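Side-chain contacts in NAD(FAD)-dependent dehydrogenase, NirB-family (N-terminal domain) (Clostridium acetobutylicum, PDB 3KLJ), which catalyses the NADH-dependent reduction of rubredoxin through a bound FAD, feeding electrons to downstream partners in the scavenging of dioxygen: residues P49-I54 / D62-K67; E53-N58 / F128-Y133. All blocks are in the same frame, centred on the assembly; numbering follows the deposited sequence.

Contact 1 (P49-I54 / D62-K67); sequences PRLNEI and DDILIK. With FAD (flavin-adenine dinucleotide), chain B.
Ile64 reaches from the loop 62-67 into a notch between Arg50, Leu51 and Ile54, and its carbons beyond CB all find neighbours there. The two branches part at CB. CG2 goes to the arginine: it touches Arg50 CB at 3.8 Å and, where the Arg50 chain, bent at chi2 and chi3, slides past Ile64 in the opposite direction, lies 3.9 Å above the guanidinium plane, over its centre. The other branch starts with CG1 wedged between the backbone N and the carbonyl carbon (chi1 62°), where it nears Ile54 CD1. The tip, CD1, sits 3.9 Å from Leu51 CD2 and 4.0 Å from Ile54 CD1; the Ile64 side chain crosses both of theirs nearly at right angles. In this glutathione reductase fold the packing ties the start of helix 51-56, in the FAD-binding domain, to the loop that leads on to helix 69-74. Pro49, just before that first helix, lays its ring against the flavin, with CB 3.5 Å from FAD N5. The guanidinium under Ile64 is steered by a salt bridge within its own segment: Arg50 NH1 gives Glu53 OE2 a bond of 2.8 Å, nearly straight at 165°, with the acceptor in the guanidinium plane.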
ATOM      1  N   PRO A  49      -1.985   5.150  -6.049  1.00 13.60           N
ATOM      2  CA  PRO A  49      -3.308   5.001  -5.419  1.00 13.91           C
ATOM      3  C   PRO A  49      -4.500   5.484  -6.244  1.00 14.85           C
ATOM      4  O   PRO A  49      -5.637   5.175  -5.885  1.00 14.79           O
ATOM      5  CB  PRO A  49      -3.183   5.824  -4.121  1.00 14.02           C
ATOM      6  CG  PRO A  49      -1.709   5.727  -3.775  1.00 13.64           C
ATOM      7  CD  PRO A  49      -1.032   5.823  -5.139  1.00 13.16           C
ATOM      8  N   ARG A  50      -4.259   6.203  -7.340  1.00 15.04           N
ATOM      9  CA  ARG A  50      -5.372   6.698  -8.150  1.00 16.30           C
ATOM     10  C   ARG A  50      -5.719   5.754  -9.306  1.00 16.38           C
ATOM     11  O   ARG A  50      -6.522   6.107 -10.154  1.00 16.21           O
ATOM     12  CB  ARG A  50      -5.121   8.121  -8.667  1.00 16.12           C
ATOM     13  CG  ARG A  50      -4.578   9.050  -7.623  1.00 18.31           C
ATOM     14  CD  ARG A  50      -5.236  10.391  -7.616  1.00 19.86           C
ATOM     15  NE  ARG A  50      -4.801  11.252  -8.698  1.00 22.42           N
ATOM     16  CZ  ARG A  50      -5.583  11.693  -9.682  1.00 20.56           C
ATOM     17  NH1 ARG A  50      -6.859  11.350  -9.746  1.00 21.68           N
ATOM     18  NH2 ARG A  50      -5.077  12.479 -10.612  1.00 18.84           N
ATOM     19  N   LEU A  51      -5.129   4.557  -9.313  1.00 16.95           N
ATOM     20  CA  LEU A  51      -5.416   3.559 -10.348  1.00 17.46           C
ATOM     21  C   LEU A  51      -6.916   3.231 -10.435  1.00 18.42           C
ATOM     22  O   LEU A  51      -7.435   2.957 -11.520  1.00 18.47           O
ATOM     23  CB  LEU A  51      -4.564   2.292 -10.155  1.00 17.09           C
ATOM     24  CG  LEU A  51      -3.100   2.398 -10.615  1.00 16.27           C
ATOM     25  CD1 LEU A  51      -2.314   1.154 -10.239  1.00 15.38           C
ATOM     26  CD2 LEU A  51      -2.984   2.664 -12.120  1.00 13.75           C
ATOM     27  N   ASN A  52      -7.610   3.291  -9.300  1.00 19.04           N
ATOM     28  CA  ASN A  52      -9.052   3.078  -9.280  0.50 19.60           C
ATOM     29  C   ASN A  52      -9.805   4.096 -10.142  1.00 19.63           C
ATOM     30  O   ASN A  52     -10.871   3.796 -10.662  1.00 20.05           O
ATOM     31  CB  ASN A  52      -9.579   3.058  -7.842  0.50 19.86           C
ATOM     32  CG  ASN A  52      -9.334   1.723  -7.154  0.50 20.42           C
ATOM     33  OD1 ASN A  52      -9.560   0.666  -7.743  0.50 21.75           O
ATOM     34  ND2 ASN A  52      -8.867   1.765  -5.911  0.50 20.95           N
ATOM     35  N   GLU A  53      -9.224   5.285 -10.313  1.00 19.59           N
ATOM     36  CA  GLU A  53      -9.823   6.343 -11.138  1.00 19.99           C
ATOM     37  C   GLU A  53      -9.653   6.110 -12.638  1.00 19.58           C
ATOM     38  O   GLU A  53     -10.451   6.603 -13.447  1.00 19.51           O
ATOM     39  CB  GLU A  53      -9.271   7.714 -10.756  1.00 20.31           C
ATOM     40  CG  GLU A  53      -9.553   8.103  -9.321  1.00 21.84           C
ATOM     41  CD  GLU A  53      -9.123   9.514  -9.006  1.00 24.07           C
ATOM     42  OE1 GLU A  53      -9.547  10.448  -9.722  1.00 24.99           O
ATOM     43  OE2 GLU A  53      -8.358   9.692  -8.032  1.00 25.50           O
ATOM     44  N   ILE A  54      -8.609   5.373 -13.001  1.00 19.25           N
ATOM     45  CA  ILE A  54      -8.415   4.925 -14.377  1.00 18.92           C
ATOM     46  C   ILE A  54      -9.625   4.065 -14.762  1.00 18.67           C
ATOM     47  O   ILE A  54     -10.191   4.210 -15.846  1.00 18.59           O
ATOM     48  CB  ILE A  54      -7.081   4.109 -14.535  1.00 18.94           C
ATOM     49  CG1 ILE A  54      -5.864   4.912 -14.049  1.00 18.85           C
ATOM     50  CG2 ILE A  54      -6.906   3.591 -15.962  1.00 18.42           C
ATOM     51  CD1 ILE A  54      -5.678   6.276 -14.699  1.00 18.49           C
ATOM     52  N   ASP A  62      -1.519   9.760 -18.304  1.00 14.78           N
ATOM     53  CA  ASP A  62      -1.201  11.183 -18.271  1.00 15.46           C
ATOM     54  C   ASP A  62      -1.850  11.948 -17.113  1.00 14.95           C
ATOM     55  O   ASP A  62      -1.249  12.883 -16.584  1.00 14.66           O
ATOM     56  CB  ASP A  62      -1.563  11.806 -19.615  1.00 15.92           C
ATOM     57  CG  ASP A  62      -1.084  10.958 -20.778  1.00 18.67           C
ATOM     58  OD1 ASP A  62       0.134  10.655 -20.815  1.00 21.74           O
ATOM     59  OD2 ASP A  62      -1.915  10.583 -21.637  1.00 20.27           O
ATOM     60  N   ASP A  63      -3.055  11.528 -16.714  1.00 14.46           N
ATOM     61  CA  ASP A  63      -3.785  12.181 -15.635  1.00 14.12           C
ATOM     62  C   ASP A  63      -3.258  11.842 -14.246  1.00 13.88           C
ATOM     63  O   ASP A  63      -3.618  12.519 -13.283  1.00 13.31           O
ATOM     64  CB  ASP A  63      -5.270  11.818 -15.673  1.00 14.00           C
ATOM     65  CG  ASP A  63      -5.897  12.091 -17.005  1.00 14.74           C
ATOM     66  OD1 ASP A  63      -5.650  13.175 -17.575  1.00 15.83           O
ATOM     67  OD2 ASP A  63      -6.636  11.209 -17.480  1.00 15.31           O
ATOM     68  N   ILE A  64      -2.442  10.790 -14.133  1.00 13.76           N
ATOM     69  CA  ILE A  64      -1.944  10.364 -12.819  1.00 13.62           C
ATOM     70  C   ILE A  64      -0.424  10.425 -12.634  1.00 14.09           C
ATOM     71  O   ILE A  64       0.076  10.150 -11.538  1.00 13.84           O
ATOM     72  CB  ILE A  64      -2.492   8.967 -12.371  1.00 13.71           C
ATOM     73  CG1 ILE A  64      -2.066   7.848 -13.339  1.00 13.25           C
ATOM     74  CG2 ILE A  64      -4.023   9.018 -12.159  1.00 13.64           C
ATOM     75  CD1 ILE A  64      -2.190   6.450 -12.736  1.00 13.06           C
ATOM     76  N   LEU A  65       0.300  10.782 -13.698  1.00 14.35           N
ATOM     77  CA  LEU A  65       1.755  11.002 -13.631  1.00 14.61           C
ATOM     78  C   LEU A  65       2.069  12.093 -12.607  1.00 14.35           C
ATOM     79  O   LEU A  65       1.378  13.116 -12.555  1.00 13.14           O
ATOM     80  CB  LEU A  65       2.314  11.413 -15.018  1.00 14.51           C
ATOM     81  CG  LEU A  65       2.319  10.382 -16.159  1.00 14.69           C
ATOM     82  CD1 LEU A  65       2.806  10.965 -17.509  1.00 14.67           C
ATOM     83  CD2 LEU A  65       3.123   9.152 -15.773  1.00 14.34           C
ATOM     84  N   ILE A  66       3.100  11.875 -11.795  1.00 14.64           N
ATOM     85  CA  ILE A  66       3.524  12.891 -10.825  1.00 15.23           C
ATOM     86  C   ILE A  66       4.136  14.092 -11.564  1.00 15.46           C
ATOM     87  O   ILE A  66       3.741  15.245 -11.347  1.00 14.35           O
ATOM     88  CB  ILE A  66       4.503  12.340  -9.737  1.00 15.31           C
ATOM     89  CG1 ILE A  66       3.873  11.177  -8.947  1.00 15.22           C
ATOM     90  CG2 ILE A  66       4.861  13.453  -8.761  1.00 16.72           C
ATOM     91  CD1 ILE A  66       4.879  10.401  -7.983  1.00 14.07           C
ATOM     92  N   LYS A  67       5.105  13.810 -12.433  1.00 15.93           N
ATOM     93  CA  LYS A  67       5.694  14.835 -13.285  1.00 16.43           C
ATOM     94  C   LYS A  67       5.684  14.344 -14.713  1.00 16.89           C
ATOM     95  O   LYS A  67       5.846  13.146 -14.960  1.00 17.10           O
ATOM     96  CB  LYS A  67       7.139  15.140 -12.872  1.00 16.33           C
ATOM     97  CG  LYS A  67       7.312  15.619 -11.431  1.00 16.92           C
ATOM     98  CD  LYS A  67       6.775  17.026 -11.200  1.00 16.26           C
ATOM     99  CE  LYS A  67       6.904  17.368  -9.720  1.00 16.31           C
ATOM    100  NZ  LYS A  67       6.377  18.711  -9.422  1.00 14.68           N
TER
HETATM  101  PA  FAD B 401       5.949   1.460  -6.229  1.00 18.30           P
HETATM  102  O1A FAD B 401       5.537   0.017  -6.348  1.00 18.60           O
HETATM  103  O2A FAD B 401       4.787   2.413  -6.373  1.00 19.35           O
HETATM  104  O5B FAD B 401       7.067   1.789  -7.319  1.00 21.06           O
HETATM  105  C5B FAD B 401       8.188   0.941  -7.490  1.00 20.91           C
HETATM  106  C4B FAD B 401       8.580   0.911  -8.967  1.00 21.12           C
HETATM  107  O4B FAD B 401       9.781   0.160  -9.129  1.00 19.85           O
HETATM  108  C3B FAD B 401       7.512   0.217  -9.808  1.00 21.12           C
HETATM  109  O3B FAD B 401       7.175   1.047 -10.909  1.00 23.72           O
HETATM  110  C2B FAD B 401       8.152  -1.079 -10.270  1.00 21.25           C
HETATM  111  O2B FAD B 401       7.772  -1.434 -11.581  1.00 23.46           O
HETATM  112  C1B FAD B 401       9.636  -0.747 -10.209  1.00 20.89           C
HETATM  113  N9A FAD B 401      10.500  -1.929 -10.031  1.00 21.12           N
HETATM  114  C8A FAD B 401      10.232  -3.060  -9.308  1.00 21.82           C
HETATM  115  N7A FAD B 401      11.293  -3.895  -9.405  1.00 21.27           N
HETATM  116  C5A FAD B 401      12.238  -3.314 -10.171  1.00 21.30           C
HETATM  117  C6A FAD B 401      13.501  -3.736 -10.590  1.00 21.45           C
HETATM  118  N6A FAD B 401      13.857  -5.015 -10.458  1.00 20.16           N
HETATM  119  N1A FAD B 401      14.250  -2.899 -11.400  1.00 20.91           N
HETATM  120  C2A FAD B 401      13.759  -1.667 -11.789  1.00 20.44           C
HETATM  121  N3A FAD B 401      12.503  -1.263 -11.379  1.00 21.51           N
HETATM  122  C4A FAD B 401      11.753  -2.074 -10.576  1.00 21.55           C
HETATM  123  N1  FAD B 401      -1.323   3.798  -0.328  1.00 20.18           N
HETATM  124  C2  FAD B 401      -1.909   4.667   0.568  1.00 21.45           C
HETATM  125  O2  FAD B 401      -1.227   5.182   1.437  1.00 21.38           O
HETATM  126  N3  FAD B 401      -3.249   4.983   0.476  1.00 20.29           N
HETATM  127  C4  FAD B 401      -4.021   4.414  -0.509  1.00 21.27           C
HETATM  128  O4  FAD B 401      -5.219   4.707  -0.554  1.00 20.99           O
HETATM  129  C4X FAD B 401      -3.444   3.517  -1.420  1.00 20.65           C
HETATM  130  N5  FAD B 401      -4.198   2.937  -2.429  1.00 19.24           N
HETATM  131  C5X FAD B 401      -3.620   2.059  -3.325  1.00 18.91           C
HETATM  132  C6  FAD B 401      -4.391   1.472  -4.338  1.00 18.36           C
HETATM  133  C7  FAD B 401      -3.785   0.591  -5.248  1.00 17.62           C
HETATM  134  C7M FAD B 401      -4.605  -0.042  -6.334  1.00 17.50           C
HETATM  135  C8  FAD B 401      -2.427   0.290  -5.137  1.00 17.67           C
HETATM  136  C8M FAD B 401      -1.753  -0.659  -6.096  1.00 16.29           C
HETATM  137  C9  FAD B 401      -1.672   0.872  -4.125  1.00 17.60           C
HETATM  138  C9A FAD B 401      -2.262   1.760  -3.220  1.00 19.92           C
HETATM  139  N10 FAD B 401      -1.496   2.345  -2.214  1.00 19.59           N
HETATM  140  C10 FAD B 401      -2.084   3.219  -1.320  1.00 20.39           C
HETATM  141  C1' FAD B 401      -0.047   2.009  -2.082  1.00 19.11           C
HETATM  142  C2' FAD B 401       0.856   3.052  -2.707  1.00 19.92           C
HETATM  143  O2' FAD B 401       0.626   3.062  -4.101  1.00 21.00           O
HETATM  144  C3' FAD B 401       2.284   2.646  -2.404  1.00 19.07           C
HETATM  145  O3' FAD B 401       2.520   2.748  -1.012  1.00 21.52           O
HETATM  146  C4' FAD B 401       3.315   3.495  -3.128  1.00 19.39           C
HETATM  147  O4' FAD B 401       3.095   3.457  -4.532  1.00 18.88           O
HETATM  148  C5' FAD B 401       4.696   2.921  -2.841  1.00 18.13           C
HETATM  149  O5' FAD B 401       5.609   3.595  -3.668  1.00 18.38           O
HETATM  150  P   FAD B 401       7.016   2.931  -3.992  1.00 17.46           P
HETATM  151  O1P FAD B 401       7.821   3.893  -4.850  1.00 18.90           O
HETATM  152  O2P FAD B 401       7.718   2.491  -2.730  1.00 18.74           O
HETATM  153  O3P FAD B 401       6.676   1.574  -4.798  1.00 17.98           O

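Contact 2 (E53-N58 / F128-Y133); sequences EIIAKN and FSLYSY. With FAD (flavin-adenine dinucleotide), chain B.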
ATOM      1  N   GLU A  53      -9.224   5.285 -10.313  1.00 19.59           N
ATOM      2  CA  GLU A  53      -9.823   6.343 -11.138  1.00 19.99           C
ATOM      3  C   GLU A  53      -9.653   6.110 -12.638  1.00 19.58           C
ATOM      4  O   GLU A  53     -10.451   6.603 -13.447  1.00 19.51           O
ATOM      5  CB  GLU A  53      -9.271   7.714 -10.756  1.00 20.31           C
ATOM      6  CG  GLU A  53      -9.553   8.103  -9.321  1.00 21.84           C
ATOM      7  CD  GLU A  53      -9.123   9.514  -9.006  1.00 24.07           C
ATOM      8  OE1 GLU A  53      -9.547  10.448  -9.722  1.00 24.99           O
ATOM      9  OE2 GLU A  53      -8.358   9.692  -8.032  1.00 25.50           O
ATOM     10  N   ILE A  54      -8.609   5.373 -13.001  1.00 19.25           N
ATOM     11  CA  ILE A  54      -8.415   4.925 -14.377  1.00 18.92           C
ATOM     12  C   ILE A  54      -9.625   4.065 -14.762  1.00 18.67           C
ATOM     13  O   ILE A  54     -10.191   4.210 -15.846  1.00 18.59           O
ATOM     14  CB  ILE A  54      -7.081   4.109 -14.535  1.00 18.94           C
ATOM     15  CG1 ILE A  54      -5.864   4.912 -14.049  1.00 18.85           C
ATOM     16  CG2 ILE A  54      -6.906   3.591 -15.962  1.00 18.42           C
ATOM     17  CD1 ILE A  54      -5.678   6.276 -14.699  1.00 18.49           C
ATOM     18  N   ILE A  55     -10.033   3.199 -13.836  1.00 18.49           N
ATOM     19  CA  ILE A  55     -11.220   2.371 -14.003  1.00 18.36           C
ATOM     20  C   ILE A  55     -12.506   3.211 -13.845  1.00 18.07           C
ATOM     21  O   ILE A  55     -13.306   3.281 -14.773  1.00 18.32           O
ATOM     22  CB  ILE A  55     -11.186   1.145 -13.039  1.00 18.37           C
ATOM     23  CG1 ILE A  55     -10.042   0.195 -13.428  1.00 18.62           C
ATOM     24  CG2 ILE A  55     -12.521   0.401 -13.045  1.00 19.14           C
ATOM     25  CD1 ILE A  55      -9.504  -0.650 -12.292  1.00 16.53           C
ATOM     26  N   ALA A  56     -12.686   3.869 -12.695  1.00 17.55           N
ATOM     27  CA  ALA A  56     -13.937   4.594 -12.397  1.00 17.11           C
ATOM     28  C   ALA A  56     -14.265   5.812 -13.280  1.00 16.91           C
ATOM     29  O   ALA A  56     -15.437   6.066 -13.575  1.00 16.37           O
ATOM     30  CB  ALA A  56     -14.005   4.984 -10.908  1.00 17.19           C
ATOM     31  N   LYS A  57     -13.242   6.569 -13.678  1.00 16.75           N
ATOM     32  CA  LYS A  57     -13.451   7.832 -14.400  1.00 16.47           C
ATOM     33  C   LYS A  57     -12.903   7.827 -15.822  1.00 15.94           C
ATOM     34  O   LYS A  57     -12.959   8.855 -16.517  1.00 15.71           O
ATOM     35  CB  LYS A  57     -12.836   9.003 -13.628  1.00 17.05           C
ATOM     36  CG  LYS A  57     -13.639   9.484 -12.399  1.00 18.18           C
ATOM     37  CD  LYS A  57     -12.789  10.473 -11.621  1.00 19.48           C
ATOM     38  CE  LYS A  57     -13.494  11.009 -10.381  1.00 21.61           C
ATOM     39  NZ  LYS A  57     -12.484  11.691  -9.527  1.00 22.86           N
ATOM     40  N   ASN A  58     -12.396   6.673 -16.257  1.00 15.69           N
ATOM     41  CA  ASN A  58     -11.824   6.535 -17.603  0.50 15.32           C
ATOM     42  C   ASN A  58     -10.649   7.502 -17.825  1.00 15.23           C
ATOM     43  O   ASN A  58     -10.445   8.008 -18.931  1.00 15.18           O
ATOM     44  CB  ASN A  58     -12.919   6.713 -18.677  0.50 15.22           C
ATOM     45  CG  ASN A  58     -12.434   6.389 -20.081  0.50 14.72           C
ATOM     46  OD1 ASN A  58     -11.730   5.406 -20.296  0.50 14.18           O
ATOM     47  ND2 ASN A  58     -12.808   7.224 -21.042  0.50 14.19           N
ATOM     48  N   PHE A 128      -6.554 -11.795 -12.488  1.00 17.52           N
ATOM     49  CA  PHE A 128      -6.013 -10.455 -12.560  1.00 16.99           C
ATOM     50  C   PHE A 128      -5.709  -9.951 -11.162  1.00 17.09           C
ATOM     51  O   PHE A 128      -6.297 -10.411 -10.174  1.00 17.02           O
ATOM     52  CB  PHE A 128      -7.009  -9.511 -13.243  1.00 16.91           C
ATOM     53  CG  PHE A 128      -7.307  -9.883 -14.671  1.00 16.57           C
ATOM     54  CD1 PHE A 128      -8.368 -10.723 -14.975  1.00 15.65           C
ATOM     55  CD2 PHE A 128      -6.501  -9.417 -15.708  1.00 16.86           C
ATOM     56  CE1 PHE A 128      -8.631 -11.085 -16.297  1.00 16.84           C
ATOM     57  CE2 PHE A 128      -6.760  -9.772 -17.037  1.00 17.04           C
ATOM     58  CZ  PHE A 128      -7.823 -10.604 -17.327  1.00 16.12           C
ATOM     59  N   SER A 129      -4.767  -9.022 -11.080  1.00 16.66           N
ATOM     60  CA  SER A 129      -4.658  -8.176  -9.898  1.00 16.68           C
ATOM     61  C   SER A 129      -4.348  -6.757 -10.303  1.00 16.45           C
ATOM     62  O   SER A 129      -3.885  -6.502 -11.411  1.00 16.49           O
ATOM     63  CB  SER A 129      -3.636  -8.699  -8.885  1.00 16.36           C
ATOM     64  OG  SER A 129      -2.599  -9.414  -9.494  1.00 15.28           O
ATOM     65  N   LEU A 130      -4.634  -5.835  -9.399  1.00 16.06           N
ATOM     66  CA  LEU A 130      -4.426  -4.439  -9.661  1.00 15.94           C
ATOM     67  C   LEU A 130      -3.206  -3.966  -8.885  1.00 15.94           C
ATOM     68  O   LEU A 130      -3.264  -3.778  -7.662  1.00 16.32           O
ATOM     69  CB  LEU A 130      -5.675  -3.637  -9.272  1.00 15.88           C
ATOM     70  CG  LEU A 130      -5.631  -2.118  -9.433  1.00 15.93           C
ATOM     71  CD1 LEU A 130      -5.340  -1.749 -10.889  1.00 14.56           C
ATOM     72  CD2 LEU A 130      -6.939  -1.489  -8.950  1.00 15.31           C
ATOM     73  N   TYR A 131      -2.103  -3.801  -9.600  1.00 15.65           N
ATOM     74  CA  TYR A 131      -0.922  -3.156  -9.050  1.00 15.42           C
ATOM     75  C   TYR A 131      -0.487  -1.995  -9.940  1.00 15.40           C
ATOM     76  O   TYR A 131      -0.242  -0.893  -9.446  1.00 15.29           O
ATOM     77  CB  TYR A 131       0.246  -4.134  -8.837  1.00 15.24           C
ATOM     78  CG  TYR A 131       1.276  -3.519  -7.917  1.00 14.74           C
ATOM     79  CD1 TYR A 131       1.099  -3.559  -6.535  1.00 14.16           C
ATOM     80  CD2 TYR A 131       2.387  -2.837  -8.424  1.00 14.22           C
ATOM     81  CE1 TYR A 131       2.004  -2.958  -5.675  1.00 14.02           C
ATOM     82  CE2 TYR A 131       3.300  -2.232  -7.572  1.00 13.31           C
ATOM     83  CZ  TYR A 131       3.094  -2.297  -6.192  1.00 14.35           C
ATOM     84  OH  TYR A 131       3.986  -1.720  -5.316  1.00 15.35           O
ATOM     85  N   SER A 132      -0.419  -2.254 -11.247  1.00 15.14           N
ATOM     86  CA  SER A 132       0.166  -1.326 -12.216  1.00 15.26           C
ATOM     87  C   SER A 132      -0.868  -0.671 -13.119  1.00 14.81           C
ATOM     88  O   SER A 132      -2.017  -1.109 -13.182  1.00 14.84           O
ATOM     89  CB  SER A 132       1.162  -2.069 -13.088  1.00 14.92           C
ATOM     90  OG  SER A 132       0.471  -2.973 -13.925  1.00 16.51           O
ATOM     91  N   TYR A 133      -0.454   0.372 -13.833  1.00 14.82           N
ATOM     92  CA  TYR A 133      -1.339   1.009 -14.815  1.00 14.82           C
ATOM     93  C   TYR A 133      -1.788   0.013 -15.887  1.00 15.11           C
ATOM     94  O   TYR A 133      -2.950   0.012 -16.281  1.00 14.98           O
ATOM     95  CB  TYR A 133      -0.677   2.230 -15.447  1.00 14.84           C
ATOM     96  CG  TYR A 133      -1.525   2.892 -16.515  1.00 14.31           C
ATOM     97  CD1 TYR A 133      -2.632   3.674 -16.170  1.00 13.49           C
ATOM     98  CD2 TYR A 133      -1.231   2.724 -17.874  1.00 14.49           C
ATOM     99  CE1 TYR A 133      -3.425   4.279 -17.152  1.00 13.77           C
ATOM    100  CE2 TYR A 133      -2.023   3.330 -18.866  1.00 12.96           C
ATOM    101  CZ  TYR A 133      -3.111   4.101 -18.493  1.00 13.79           C
ATOM    102  OH  TYR A 133      -3.894   4.708 -19.454  1.00 15.20           O
TER
HETATM  103  PA  FAD B 401       5.949   1.460  -6.229  1.00 18.30           P
HETATM  104  O1A FAD B 401       5.537   0.017  -6.348  1.00 18.60           O
HETATM  105  O2A FAD B 401       4.787   2.413  -6.373  1.00 19.35           O
HETATM  106  O5B FAD B 401       7.067   1.789  -7.319  1.00 21.06           O
HETATM  107  C5B FAD B 401       8.188   0.941  -7.490  1.00 20.91           C
HETATM  108  C4B FAD B 401       8.580   0.911  -8.967  1.00 21.12           C
HETATM  109  O4B FAD B 401       9.781   0.160  -9.129  1.00 19.85           O
HETATM  110  C3B FAD B 401       7.512   0.217  -9.808  1.00 21.12           C
HETATM  111  O3B FAD B 401       7.175   1.047 -10.909  1.00 23.72           O
HETATM  112  C2B FAD B 401       8.152  -1.079 -10.270  1.00 21.25           C
HETATM  113  O2B FAD B 401       7.772  -1.434 -11.581  1.00 23.46           O
HETATM  114  C1B FAD B 401       9.636  -0.747 -10.209  1.00 20.89           C
HETATM  115  N9A FAD B 401      10.500  -1.929 -10.031  1.00 21.12           N
HETATM  116  C8A FAD B 401      10.232  -3.060  -9.308  1.00 21.82           C
HETATM  117  N7A FAD B 401      11.293  -3.895  -9.405  1.00 21.27           N
HETATM  118  C5A FAD B 401      12.238  -3.314 -10.171  1.00 21.30           C
HETATM  119  C6A FAD B 401      13.501  -3.736 -10.590  1.00 21.45           C
HETATM  120  N6A FAD B 401      13.857  -5.015 -10.458  1.00 20.16           N
HETATM  121  N1A FAD B 401      14.250  -2.899 -11.400  1.00 20.91           N
HETATM  122  C2A FAD B 401      13.759  -1.667 -11.789  1.00 20.44           C
HETATM  123  N3A FAD B 401      12.503  -1.263 -11.379  1.00 21.51           N
HETATM  124  C4A FAD B 401      11.753  -2.074 -10.576  1.00 21.55           C
HETATM  125  N1  FAD B 401      -1.323   3.798  -0.328  1.00 20.18           N
HETATM  126  C2  FAD B 401      -1.909   4.667   0.568  1.00 21.45           C
HETATM  127  O2  FAD B 401      -1.227   5.182   1.437  1.00 21.38           O
HETATM  128  N3  FAD B 401      -3.249   4.983   0.476  1.00 20.29           N
HETATM  129  C4  FAD B 401      -4.021   4.414  -0.509  1.00 21.27           C
HETATM  130  O4  FAD B 401      -5.219   4.707  -0.554  1.00 20.99           O
HETATM  131  C4X FAD B 401      -3.444   3.517  -1.420  1.00 20.65           C
HETATM  132  N5  FAD B 401      -4.198   2.937  -2.429  1.00 19.24           N
HETATM  133  C5X FAD B 401      -3.620   2.059  -3.325  1.00 18.91           C
HETATM  134  C6  FAD B 401      -4.391   1.472  -4.338  1.00 18.36           C
HETATM  135  C7  FAD B 401      -3.785   0.591  -5.248  1.00 17.62           C
HETATM  136  C7M FAD B 401      -4.605  -0.042  -6.334  1.00 17.50           C
HETATM  137  C8  FAD B 401      -2.427   0.290  -5.137  1.00 17.67           C
HETATM  138  C8M FAD B 401      -1.753  -0.659  -6.096  1.00 16.29           C
HETATM  139  C9  FAD B 401      -1.672   0.872  -4.125  1.00 17.60           C
HETATM  140  C9A FAD B 401      -2.262   1.760  -3.220  1.00 19.92           C
HETATM  141  N10 FAD B 401      -1.496   2.345  -2.214  1.00 19.59           N
HETATM  142  C10 FAD B 401      -2.084   3.219  -1.320  1.00 20.39           C
HETATM  143  C1' FAD B 401      -0.047   2.009  -2.082  1.00 19.11           C
HETATM  144  C2' FAD B 401       0.856   3.052  -2.707  1.00 19.92           C
HETATM  145  O2' FAD B 401       0.626   3.062  -4.101  1.00 21.00           O
HETATM  146  C3' FAD B 401       2.284   2.646  -2.404  1.00 19.07           C
HETATM  147  O3' FAD B 401       2.520   2.748  -1.012  1.00 21.52           O
HETATM  148  C4' FAD B 401       3.315   3.495  -3.128  1.00 19.39           C
HETATM  149  O4' FAD B 401       3.095   3.457  -4.532  1.00 18.88           O
HETATM  150  C5' FAD B 401       4.696   2.921  -2.841  1.00 18.13           C
HETATM  151  O5' FAD B 401       5.609   3.595  -3.668  1.00 18.38           O
HETATM  152  P   FAD B 401       7.016   2.931  -3.992  1.00 17.46           P
HETATM  153  O1P FAD B 401       7.821   3.893  -4.850  1.00 18.90           O
HETATM  154  O2P FAD B 401       7.718   2.491  -2.730  1.00 18.74           O
HETATM  155  O3P FAD B 401       6.676   1.574  -4.798  1.00 17.98           O
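Tyr131 OH is gripped by two groups: it donates a short hydrogen bond of 2.5 Å to FAD O1A and is itself bonded by the backbone N of Ser114. The phosphate oxygen lies at the edge of the phenol ring, in its plane. Swinging CG opposite the backbone N (chi1 -164°) sends the ring out to the pyrophosphate, away from helix 51-56. Its neighbour Leu130 turns to the flavin instead, with CD2 3.8 Å from the methyl carbon C7M of FAD. The same CD2 faces Ile55 CD1 at 4.3 Å, a looser touch, so this one methyl bridges the helix and the dimethylbenzene end of the cofactor. Ile55 also packs on Leu161 and Ile165 of helix 156-168. Here two domains of the glutathione reductase fold meet: helix 51-56 belongs to the FAD-binding domain, whereas 128-133 runs from an edge strand of the NADH-binding domain's parallel sheet into helix 133-146. Ser132 is the N-cap of that helix, its OG capping a backbone N further on, while Asp135 OD1 accepts from the backbone N of both Tyr131 and Ser132, which ties down the turn that carries Tyr131. One residue later, Tyr133 offers CE1 to the Ile54 side chain, the two crossing at about a right angle. Ile54 CG2 approaches CE1 obliquely at 3.7 Å, and Ile54 CD1 reaches the ring edge in its plane, 3.9 Å from the same CE1. Tyr43 packs edge-to-face with this ring, and Tyr46 OH bonds the backbone N of Tyr133.

How the contacts relate
Contacts 1 and 2 lie about 9 Å apart, centre to centre, and both draw on helix 51-56. Ile54 serves the two at once, its CD1 touching both Ile64 and Tyr133. Leu51 is the second bridge: its CD2, part of contact 1, comes within 3.6 Å of Tyr133 CA, and its CD1 within 3.7 Å of Ser132 C. FAD is touched from both contacts but at different places, the middle of the flavin and the ribityl chain by Pro49, a flavin methyl and the pyrophosphate by 128-133. Arg48, which binds FAD through NE, also holds the backbone O of Tyr131 through NH2, joining the two regions beside the cofactor.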